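Long-range contact in CD180 antigen (Mus musculus, PDB 3T6Q), which may cooperate with MD-1 and TLR4 in the innate response of B cells to bacterial lipopolysaccharide, leading to NF-kappa-B activation: residues Ile491-Val505 with Ser515-Tyr527. Sequence-based numbering, arbitrary orientation.
Sequences IDQHAFTSLKMMNHV and SSIEALSHLKGIY
H504 and Y527 pair in parallel register where adjoining strands of the leucine-rich-repeat solenoid begin: Y527 N donates to N503 O and V505 N to Y527 O, both 2.8 Å. Away from these strands, the successive type I turns of D492-L499 and the 3-10 segment 515-519 stack as successive coils, with a CA-H...O contact that sets A519 CA 3.5 Å from Q493 O. Water 2 joins the same coils, donating to Q493 O and A519 O and accepting from F496 N; water 1 links I491 O to S515 O. On the strand face bearing H504 and Y527 the two rings form an offset stack, planes 30° apart, with Y527 CD2 over the imidazole near its rim; beyond it, Y527 OH bonds to E580. In the interior, A519 CB touches both I491 CG2 (3.7 Å) and F496 CD2 (3.9 Å), L520 CD2 reaches V505 CG1, and the bent M502 chain brings CE to L523 CD1. F496 also touches I466 of strand 465-466 and L481 of strand 480-482. With CG placed between backbone N and carbonyl carbon (chi1 62°), the H522 ring is flanked by L523 CG on one face and T497 CA on the other, the latter a CH-pi contact. Its NE2 donates to L499 O at 3.1 Å, the oxygen close to the ring plane but the nitrogen well above the carbonyl plane.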
loop_
_atom_site.group_PDB
_atom_site.type_symbol
_atom_site.label_atom_id
_atom_site.label_comp_id
_atom_site.label_asym_id
_atom_site.label_seq_id
_atom_site.Cartn_x
_atom_site.Cartn_y
_atom_site.Cartn_z
ATOM N N ILE A 491 -22.956 -58.582 3.484
ATOM C CA ILE A 491 -24.248 -58.189 2.944
ATOM C C ILE A 491 -24.805 -59.448 2.312
ATOM O O ILE A 491 -24.175 -60.042 1.431
ATOM C CB ILE A 491 -24.098 -57.047 1.879
ATOM C CG1 ILE A 491 -23.343 -55.838 2.476
ATOM C CG2 ILE A 491 -25.475 -56.635 1.311
ATOM C CD1 ILE A 491 -23.213 -54.672 1.524
ATOM N N ASP A 492 -25.954 -59.898 2.797
ATOM C CA ASP A 492 -26.634 -61.022 2.195
ATOM C C ASP A 492 -26.845 -60.801 0.693
ATOM O O ASP A 492 -27.151 -59.683 0.273
ATOM C CB ASP A 492 -27.984 -61.227 2.909
ATOM C CG ASP A 492 -28.625 -62.549 2.540
ATOM O OD1 ASP A 492 -28.410 -63.513 3.278
ATOM O OD2 ASP A 492 -29.295 -62.629 1.493
ATOM N N GLN A 493 -26.712 -61.853 -0.122
ATOM C CA GLN A 493 -26.898 -61.732 -1.569
ATOM C C GLN A 493 -28.266 -61.213 -2.015
ATOM O O GLN A 493 -28.400 -60.727 -3.155
ATOM C CB GLN A 493 -26.665 -63.077 -2.266
ATOM C CG GLN A 493 -27.575 -64.201 -1.793
ATOM C CD GLN A 493 -27.446 -65.430 -2.671
ATOM O OE1 GLN A 493 -27.327 -65.334 -3.901
ATOM N NE2 GLN A 493 -27.482 -66.595 -2.048
ATOM N N HIS A 494 -29.270 -61.365 -1.151
ATOM C CA HIS A 494 -30.631 -60.934 -1.450
ATOM C C HIS A 494 -31.011 -59.688 -0.708
ATOM O O HIS A 494 -32.174 -59.310 -0.732
ATOM C CB HIS A 494 -31.659 -62.067 -1.186
ATOM C CG HIS A 494 -31.494 -63.246 -2.108
ATOM N ND1 HIS A 494 -31.604 -63.138 -3.457
ATOM C CD2 HIS A 494 -31.168 -64.577 -1.844
ATOM C CE1 HIS A 494 -31.373 -64.342 -4.017
ATOM N NE2 HIS A 494 -31.106 -65.217 -3.030
ATOM N N ALA A 495 -30.042 -59.018 -0.068
ATOM C CA ALA A 495 -30.324 -57.819 0.744
ATOM C C ALA A 495 -30.957 -56.625 0.006
ATOM O O ALA A 495 -31.666 -55.811 0.622
ATOM C CB ALA A 495 -29.066 -57.347 1.465
ATOM N N PHE A 496 -30.653 -56.497 -1.274
ATOM C CA PHE A 496 -31.018 -55.311 -2.050
ATOM C C PHE A 496 -31.911 -55.698 -3.227
ATOM O O PHE A 496 -32.125 -54.874 -4.121
ATOM C CB PHE A 496 -29.773 -54.641 -2.633
ATOM C CG PHE A 496 -28.782 -54.129 -1.609
ATOM C CD1 PHE A 496 -29.192 -53.631 -0.366
ATOM C CD2 PHE A 496 -27.428 -54.111 -1.928
ATOM C CE1 PHE A 496 -28.257 -53.127 0.544
ATOM C CE2 PHE A 496 -26.492 -53.595 -1.033
ATOM C CZ PHE A 496 -26.913 -53.106 0.199
ATOM N N THR A 497 -32.398 -56.950 -3.241
ATOM C CA THR A 497 -33.150 -57.480 -4.397
ATOM C C THR A 497 -34.420 -56.671 -4.789
ATOM O O THR A 497 -34.740 -56.556 -5.973
ATOM C CB THR A 497 -33.503 -58.980 -4.227
ATOM O OG1 THR A 497 -32.344 -59.697 -3.778
ATOM C CG2 THR A 497 -33.936 -59.586 -5.568
ATOM N N SER A 498 -35.126 -56.127 -3.798
ATOM C CA SER A 498 -36.309 -55.305 -4.068
ATOM C C SER A 498 -35.931 -53.945 -4.643
ATOM O O SER A 498 -36.761 -53.271 -5.246
ATOM C CB SER A 498 -37.160 -55.135 -2.808
ATOM O OG SER A 498 -36.402 -54.601 -1.745
ATOM N N LEU A 499 -34.668 -53.550 -4.480
ATOM C CA LEU A 499 -34.206 -52.221 -4.943
ATOM C C LEU A 499 -33.742 -52.250 -6.391
ATOM O O LEU A 499 -32.541 -52.370 -6.682
ATOM C CB LEU A 499 -33.089 -51.698 -4.040
ATOM C CG LEU A 499 -33.508 -51.724 -2.573
ATOM C CD1 LEU A 499 -32.272 -51.641 -1.705
ATOM C CD2 LEU A 499 -34.441 -50.557 -2.295
ATOM N N LYS A 500 -34.685 -52.105 -7.315
ATOM C CA LYS A 500 -34.356 -52.325 -8.711
ATOM C C LYS A 500 -33.936 -51.072 -9.469
ATOM O O LYS A 500 -33.438 -51.180 -10.600
ATOM C CB LYS A 500 -35.495 -53.118 -9.413
ATOM C CG LYS A 500 -35.854 -54.402 -8.627
ATOM C CD LYS A 500 -36.818 -55.375 -9.308
ATOM C CE LYS A 500 -37.026 -56.673 -8.509
ATOM N NZ LYS A 500 -35.771 -57.454 -8.201
ATOM N N MET A 501 -34.106 -49.892 -8.869
ATOM C CA MET A 501 -33.735 -48.654 -9.569
ATOM C C MET A 501 -32.409 -48.068 -9.090
ATOM O O MET A 501 -32.049 -46.969 -9.489
ATOM C CB MET A 501 -34.830 -47.587 -9.423
ATOM C CG MET A 501 -36.241 -48.122 -9.559
ATOM S SD MET A 501 -37.380 -46.764 -9.872
ATOM C CE MET A 501 -38.954 -47.604 -9.603
ATOM N N MET A 502 -31.682 -48.794 -8.240
ATOM C CA MET A 502 -30.397 -48.264 -7.731
ATOM C C MET A 502 -29.408 -48.087 -8.842
ATOM O O MET A 502 -29.235 -48.965 -9.683
ATOM C CB MET A 502 -29.820 -49.082 -6.584
ATOM C CG MET A 502 -30.604 -48.942 -5.298
ATOM S SD MET A 502 -29.614 -49.486 -3.883
ATOM C CE MET A 502 -29.268 -51.228 -4.254
ATOM N N ASN A 503 -28.778 -46.925 -8.878
ATOM C CA ASN A 503 -27.713 -46.686 -9.850
ATOM C C ASN A 503 -26.438 -46.081 -9.231
ATOM O O ASN A 503 -25.485 -45.838 -9.937
ATOM C CB ASN A 503 -28.235 -45.851 -11.066
ATOM C CG ASN A 503 -28.807 -44.484 -10.656
ATOM O OD1 ASN A 503 -29.865 -44.027 -11.167
ATOM N ND2 ASN A 503 -28.131 -43.822 -9.772
ATOM N N HIS A 504 -26.431 -45.839 -7.913
ATOM C CA HIS A 504 -25.228 -45.326 -7.250
ATOM C C HIS A 504 -25.181 -45.921 -5.856
ATOM O O HIS A 504 -26.027 -45.608 -4.993
ATOM C CB HIS A 504 -25.271 -43.783 -7.241
ATOM C CG HIS A 504 -24.142 -43.119 -6.483
ATOM N ND1 HIS A 504 -23.269 -42.295 -7.078
ATOM C CD2 HIS A 504 -23.765 -43.174 -5.129
ATOM C CE1 HIS A 504 -22.368 -41.847 -6.178
ATOM N NE2 HIS A 504 -22.675 -42.377 -4.986
ATOM N N VAL A 505 -24.208 -46.814 -5.634
ATOM C CA VAL A 505 -24.142 -47.566 -4.376
ATOM C C VAL A 505 -22.770 -47.364 -3.816
ATOM O O VAL A 505 -21.780 -47.780 -4.432
ATOM C CB VAL A 505 -24.449 -49.060 -4.585
ATOM C CG1 VAL A 505 -24.462 -49.770 -3.227
ATOM C CG2 VAL A 505 -25.827 -49.186 -5.291
ATOM N N SER A 515 -17.618 -61.494 -1.835
ATOM C CA SER A 515 -18.995 -62.023 -2.010
ATOM C C SER A 515 -20.106 -60.947 -1.815
ATOM O O SER A 515 -21.221 -61.138 -2.282
ATOM C CB SER A 515 -19.254 -63.269 -1.160
ATOM O OG SER A 515 -19.290 -62.951 0.226
ATOM N N SER A 516 -19.786 -59.822 -1.164
ATOM C CA SER A 516 -20.693 -58.659 -1.133
ATOM C C SER A 516 -21.196 -58.215 -2.523
ATOM O O SER A 516 -22.307 -57.700 -2.645
ATOM C CB SER A 516 -20.000 -57.471 -0.444
ATOM O OG SER A 516 -18.903 -56.959 -1.225
ATOM N N ILE A 517 -20.380 -58.428 -3.560
ATOM C CA ILE A 517 -20.710 -58.090 -4.955
ATOM C C ILE A 517 -22.004 -58.807 -5.421
ATOM O O ILE A 517 -22.769 -58.255 -6.231
ATOM C CB ILE A 517 -19.482 -58.358 -5.880
ATOM C CG1 ILE A 517 -18.355 -57.368 -5.522
ATOM C CG2 ILE A 517 -19.889 -58.333 -7.375
ATOM C CD1 ILE A 517 -16.965 -57.695 -6.051
ATOM N N GLU A 518 -22.268 -59.989 -4.869
ATOM C CA GLU A 518 -23.508 -60.758 -5.165
ATOM C C GLU A 518 -24.830 -60.045 -4.827
ATOM O O GLU A 518 -25.887 -60.397 -5.355
ATOM C CB GLU A 518 -23.476 -62.134 -4.477
ATOM C CG GLU A 518 -24.478 -63.139 -5.033
ATOM C CD GLU A 518 -24.223 -63.554 -6.478
ATOM O OE1 GLU A 518 -25.205 -63.895 -7.167
ATOM O OE2 GLU A 518 -23.054 -63.573 -6.929
ATOM N N ALA A 519 -24.766 -59.062 -3.936
ATOM C CA ALA A 519 -25.924 -58.253 -3.563
ATOM C C ALA A 519 -26.334 -57.261 -4.672
ATOM O O ALA A 519 -27.442 -56.733 -4.623
ATOM C CB ALA A 519 -25.608 -57.487 -2.276
ATOM N N LEU A 520 -25.440 -57.015 -5.642
ATOM C CA LEU A 520 -25.688 -56.125 -6.785
ATOM C C LEU A 520 -26.000 -56.900 -8.067
ATOM O O LEU A 520 -25.996 -56.311 -9.145
ATOM C CB LEU A 520 -24.481 -55.199 -7.015
ATOM C CG LEU A 520 -24.180 -54.583 -5.637
ATOM C CD1 LEU A 520 -22.731 -54.456 -5.237
ATOM C CD2 LEU A 520 -25.049 -53.356 -5.400
ATOM N N SER A 521 -26.247 -58.211 -7.951
ATOM C CA SER A 521 -26.348 -59.069 -9.131
ATOM C C SER A 521 -27.477 -58.691 -10.098
ATOM O O SER A 521 -27.326 -58.862 -11.292
ATOM C CB SER A 521 -26.479 -60.553 -8.763
ATOM O OG SER A 521 -27.745 -60.817 -8.169
ATOM N N HIS A 522 -28.592 -58.193 -9.573
ATOM C CA HIS A 522 -29.762 -57.808 -10.373
ATOM C C HIS A 522 -29.657 -56.442 -11.003
ATOM O O HIS A 522 -30.612 -55.975 -11.652
ATOM C CB HIS A 522 -31.009 -57.845 -9.484
ATOM C CG HIS A 522 -30.957 -56.862 -8.313
ATOM N ND1 HIS A 522 -30.039 -56.964 -7.325
ATOM C CD2 HIS A 522 -31.732 -55.741 -8.015
ATOM C CE1 HIS A 522 -30.229 -55.973 -6.427
ATOM N NE2 HIS A 522 -31.258 -55.220 -6.850
ATOM N N LEU A 523 -28.537 -55.742 -10.807
ATOM C CA LEU A 523 -28.450 -54.350 -11.276
ATOM C C LEU A 523 -27.515 -54.190 -12.443
ATOM O O LEU A 523 -26.535 -54.927 -12.548
ATOM C CB LEU A 523 -28.014 -53.413 -10.119
ATOM C CG LEU A 523 -28.992 -53.344 -8.939
ATOM C CD1 LEU A 523 -28.261 -52.752 -7.731
ATOM C CD2 LEU A 523 -30.252 -52.531 -9.281
ATOM N N LYS A 524 -27.784 -53.190 -13.294
ATOM C CA LYS A 524 -26.914 -52.858 -14.420
ATOM C C LYS A 524 -26.570 -51.373 -14.504
ATOM O O LYS A 524 -27.373 -50.544 -14.146
ATOM C CB LYS A 524 -27.548 -53.299 -15.757
ATOM C CG LYS A 524 -27.826 -54.788 -15.858
ATOM C CD LYS A 524 -28.411 -55.156 -17.218
ATOM C CE LYS A 524 -29.750 -54.471 -17.453
ATOM N NZ LYS A 524 -30.345 -54.960 -18.727
ATOM N N GLY A 525 -25.369 -51.058 -14.974
ATOM C CA GLY A 525 -24.968 -49.661 -15.297
ATOM C C GLY A 525 -24.790 -48.773 -14.088
ATOM O O GLY A 525 -24.772 -47.537 -14.219
ATOM N N ILE A 526 -24.627 -49.382 -12.910
ATOM C CA ILE A 526 -24.500 -48.590 -11.669
ATOM C C ILE A 526 -23.100 -47.983 -11.460
ATOM O O ILE A 526 -22.103 -48.366 -12.099
ATOM C CB ILE A 526 -24.964 -49.369 -10.408
ATOM C CG1 ILE A 526 -23.854 -50.302 -9.843
ATOM C CG2 ILE A 526 -26.262 -50.128 -10.695
ATOM C CD1 ILE A 526 -24.204 -50.958 -8.507
ATOM N N TYR A 527 -23.037 -47.015 -10.550
ATOM C CA TYR A 527 -21.755 -46.610 -9.965
ATOM C C TYR A 527 -21.635 -47.360 -8.628
ATOM O O TYR A 527 -22.560 -47.328 -7.809
ATOM C CB TYR A 527 -21.706 -45.106 -9.747
ATOM C CG TYR A 527 -20.495 -44.672 -8.932
ATOM C CD1 TYR A 527 -19.269 -44.457 -9.540
ATOM C CD2 TYR A 527 -20.602 -44.479 -7.540
ATOM C CE1 TYR A 527 -18.164 -44.034 -8.798
ATOM C CE2 TYR A 527 -19.509 -44.083 -6.787
ATOM C CZ TYR A 527 -18.304 -43.853 -7.418
ATOM O OH TYR A 527 -17.228 -43.480 -6.663
HETATM O O HOH W 1 -23.685 -61.257 -1.063
HETATM O O HOH W 2 -29.332 -58.049 -3.122
HETATM O O HOH W 3 -29.879 -59.464 -6.041
#